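Local coordinates for protein aminopeptidase (Legionella pneumophila subsp. pneumophila, PDB 6ICA) that probably acts as a secreted zinc-dependent exopeptidase that removes residues from the N-terminal end of peptides, at residues I233-H238 against V413-E418. Sequence-based numbering, arbitrary orientation.
Sequences IVIGAH and VAFAIE. With ZN (zinc ion), chain G.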
ATOM      1  N   ILE A 233      -8.541 -11.930  -3.451  1.00 17.10           N
ATOM      2  CA  ILE A 233      -8.107 -10.703  -4.112  1.00 20.21           C
ATOM      3  C   ILE A 233      -7.822  -9.650  -3.039  1.00 21.06           C
ATOM      4  O   ILE A 233      -8.644  -9.445  -2.140  1.00 22.66           O
ATOM      5  CB  ILE A 233      -9.185 -10.156  -5.096  1.00 18.58           C
ATOM      6  CG1 ILE A 233      -9.554 -11.210  -6.158  1.00 21.39           C
ATOM      7  CG2 ILE A 233      -8.710  -8.855  -5.743  1.00 12.60           C
ATOM      8  CD1 ILE A 233      -8.380 -11.753  -6.932  1.00 19.36           C
ATOM      9  N   VAL A 234      -6.679  -8.974  -3.128  1.00 15.89           N
ATOM     10  CA  VAL A 234      -6.332  -7.986  -2.104  1.00 12.12           C
ATOM     11  C   VAL A 234      -6.157  -6.568  -2.692  1.00 15.22           C
ATOM     12  O   VAL A 234      -5.431  -6.360  -3.664  1.00 16.64           O
ATOM     13  CB  VAL A 234      -5.046  -8.396  -1.351  1.00 14.20           C
ATOM     14  CG1 VAL A 234      -4.619  -7.301  -0.350  1.00 14.57           C
ATOM     15  CG2 VAL A 234      -5.225  -9.752  -0.653  1.00 13.06           C
ATOM     16  N   ILE A 235      -6.827  -5.601  -2.080  1.00 14.37           N
ATOM     17  CA  ILE A 235      -6.673  -4.210  -2.448  1.00 13.57           C
ATOM     18  C   ILE A 235      -6.164  -3.428  -1.258  1.00 15.94           C
ATOM     19  O   ILE A 235      -6.799  -3.417  -0.194  1.00 17.07           O
ATOM     20  CB  ILE A 235      -8.001  -3.613  -2.938  1.00 18.66           C
ATOM     21  CG1 ILE A 235      -8.447  -4.331  -4.217  1.00 24.04           C
ATOM     22  CG2 ILE A 235      -7.852  -2.131  -3.181  1.00 12.98           C
ATOM     23  CD1 ILE A 235      -9.928  -4.400  -4.385  1.00 30.37           C
ATOM     24  N   GLY A 236      -5.030  -2.751  -1.438  1.00 15.43           N
ATOM     25  CA  GLY A 236      -4.350  -2.104  -0.324  1.00  9.70           C
ATOM     26  C   GLY A 236      -3.937  -0.647  -0.496  1.00 15.08           C
ATOM     27  O   GLY A 236      -3.862  -0.114  -1.605  1.00 13.91           O
ATOM     28  N   ALA A 237      -3.677  -0.009   0.644  1.00 12.60           N
ATOM     29  CA  ALA A 237      -3.154   1.346   0.746  1.00 10.52           C
ATOM     30  C   ALA A 237      -2.551   1.449   2.141  1.00 11.94           C
ATOM     31  O   ALA A 237      -2.798   0.581   2.978  1.00 16.63           O
ATOM     32  CB  ALA A 237      -4.261   2.401   0.541  1.00  9.02           C
ATOM     33  N   HIS A 238      -1.749   2.471   2.411  1.00  9.20           N
ATOM     34  CA  HIS A 238      -1.256   2.606   3.776  1.00 12.50           C
ATOM     35  C   HIS A 238      -1.812   3.853   4.436  1.00 14.28           C
ATOM     36  O   HIS A 238      -2.013   4.877   3.779  1.00 17.66           O
ATOM     37  CB  HIS A 238       0.278   2.572   3.821  1.00 11.84           C
ATOM     38  CG  HIS A 238       0.963   3.767   3.226  1.00 13.72           C
ATOM     39  ND1 HIS A 238       1.338   4.861   3.976  1.00 13.07           N
ATOM     40  CD2 HIS A 238       1.417   4.004   1.970  1.00 13.44           C
ATOM     41  CE1 HIS A 238       1.971   5.731   3.204  1.00 14.43           C
ATOM     42  NE2 HIS A 238       2.029   5.236   1.981  1.00 18.09           N
ATOM     43  N   VAL A 413     -12.221  -0.908  -8.148  1.00 21.87           N
ATOM     44  CA  VAL A 413     -13.475  -1.633  -8.300  1.00 16.47           C
ATOM     45  C   VAL A 413     -13.442  -2.614  -9.486  1.00 16.00           C
ATOM     46  O   VAL A 413     -13.901  -3.748  -9.373  1.00 24.85           O
ATOM     47  CB  VAL A 413     -14.642  -0.645  -8.469  1.00 16.87           C
ATOM     48  CG1 VAL A 413     -15.875  -1.349  -8.986  1.00 17.58           C
ATOM     49  CG2 VAL A 413     -14.931   0.053  -7.155  1.00 12.24           C
ATOM     50  N   ALA A 414     -12.902  -2.181 -10.620  1.00 15.78           N
ATOM     51  CA  ALA A 414     -12.830  -3.046 -11.808  1.00 16.03           C
ATOM     52  C   ALA A 414     -11.935  -4.254 -11.548  1.00 18.85           C
ATOM     53  O   ALA A 414     -12.264  -5.372 -11.930  1.00 23.75           O
ATOM     54  CB  ALA A 414     -12.332  -2.263 -13.021  1.00 17.44           C
ATOM     55  N   PHE A 415     -10.798  -3.999 -10.906  1.00 18.53           N
ATOM     56  CA  PHE A 415      -9.842  -5.028 -10.493  1.00 21.43           C
ATOM     57  C   PHE A 415     -10.531  -6.073  -9.616  1.00 24.51           C
ATOM     58  O   PHE A 415     -10.427  -7.275  -9.847  1.00 26.36           O
ATOM     59  CB  PHE A 415      -8.689  -4.363  -9.730  1.00 20.73           C
ATOM     60  CG  PHE A 415      -7.607  -5.306  -9.265  1.00 21.37           C
ATOM     61  CD1 PHE A 415      -6.506  -5.578 -10.076  1.00 18.76           C
ATOM     62  CD2 PHE A 415      -7.658  -5.877  -7.993  1.00 17.25           C
ATOM     63  CE1 PHE A 415      -5.480  -6.414  -9.632  1.00 21.11           C
ATOM     64  CE2 PHE A 415      -6.647  -6.721  -7.546  1.00 17.34           C
ATOM     65  CZ  PHE A 415      -5.552  -6.995  -8.366  1.00 18.22           C
ATOM     66  N   ALA A 416     -11.231  -5.587  -8.600  1.00 21.84           N
ATOM     67  CA  ALA A 416     -11.920  -6.440  -7.648  1.00 18.54           C
ATOM     68  C   ALA A 416     -12.982  -7.277  -8.341  1.00 18.77           C
ATOM     69  O   ALA A 416     -13.051  -8.476  -8.145  1.00 21.18           O
ATOM     70  CB  ALA A 416     -12.551  -5.593  -6.535  1.00 19.14           C
ATOM     71  N   ILE A 417     -13.816  -6.637  -9.153  1.00 21.63           N
ATOM     72  CA  ILE A 417     -14.933  -7.336  -9.772  1.00 20.53           C
ATOM     73  C   ILE A 417     -14.453  -8.340 -10.816  1.00 25.37           C
ATOM     74  O   ILE A 417     -14.864  -9.498 -10.786  1.00 22.96           O
ATOM     75  CB  ILE A 417     -15.937  -6.344 -10.390  1.00 19.97           C
ATOM     76  CG1 ILE A 417     -16.696  -5.644  -9.259  1.00 26.44           C
ATOM     77  CG2 ILE A 417     -16.931  -7.061 -11.280  1.00 19.32           C
ATOM     78  CD1 ILE A 417     -17.657  -4.583  -9.703  1.00 26.25           C
ATOM     79  N   GLU A 418     -13.560  -7.917 -11.706  1.00 24.28           N
ATOM     80  CA  GLU A 418     -13.050  -8.814 -12.746  1.00 22.62           C
ATOM     81  C   GLU A 418     -12.364 -10.051 -12.168  1.00 23.76           C
ATOM     82  O   GLU A 418     -12.642 -11.173 -12.592  1.00 25.89           O
ATOM     83  CB  GLU A 418     -12.086  -8.069 -13.668  1.00 25.32           C
ATOM     84  CG  GLU A 418     -12.765  -7.171 -14.717  1.00 26.02           C
ATOM     85  CD  GLU A 418     -13.452  -7.956 -15.832  1.00 27.46           C
ATOM     86  OE1 GLU A 418     -13.249  -9.195 -15.939  1.00 25.23           O
ATOM     87  OE2 GLU A 418     -14.183  -7.321 -16.617  1.00 26.55           O
TER
HETATM   88 ZN    ZN G 504       3.143   6.174   0.401  1.00 19.39          ZN
HETATM   89  O   HOH W   1       4.946   5.890   1.063  1.00 16.47           O
HETATM   90  O   HOH W   2       4.642   6.796  -1.382  1.00 25.69           O
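A chi1 of -179° turns the Phe415 ring away from its own backbone N and toward the strand, where the gamma-methyl of Ile233 meets it. In Ile233 the first torsion (chi1 -57°) sets CG1 beside the backbone N and opposite the carbonyl carbon, which makes CG2 the branch presented to ring atoms CE2 and CD2. The ring approaches obliquely, with Ile233 CG2 3.5 Å from Phe415 CE2 and 3.9 Å from Phe415 CD2. On the next residue of the strand the carbonyl oxygen Val234 O makes a loose approach, 4.1 Å from Phe415 CE2. Ile235 runs past the phenyl group in the opposite direction: its CG1 lies 4.2 Å from Phe415 CD2, and its terminal methyl passes beside the ring to the helix, placing Ile235 CD1 3.6 Å from Ala416 CB. Ala416 lies where the two backbones are nearest, with Ile233 CA and Ala416 CA 6.7 Å apart, consistent with its small side chain. Helix and strand run nearly antiparallel, at 168°, and the interface is apolar and buried. Val310 of the neighbouring strand and Leu337 and Leu341 of helix 335-349 also touch the Phe415 ring, while Ile259 of helix 249-268 packs on Ile235. At the far end of the same strand, His238 NE2 binds zinc at 2.1 Å, with Asp251 and Asp313 on the same ion; Asp240 accepts a hydrogen bond from His238 ND1, which would orient the imidazole. The contact thus packs the C-terminal helix 402-420 against a central strand of the mixed sheet, characteristic of the alpha/beta fold of M28 zinc aminopeptidases, whose zinc ligands lie largely in or just after the C-terminal ends of the sheet strands.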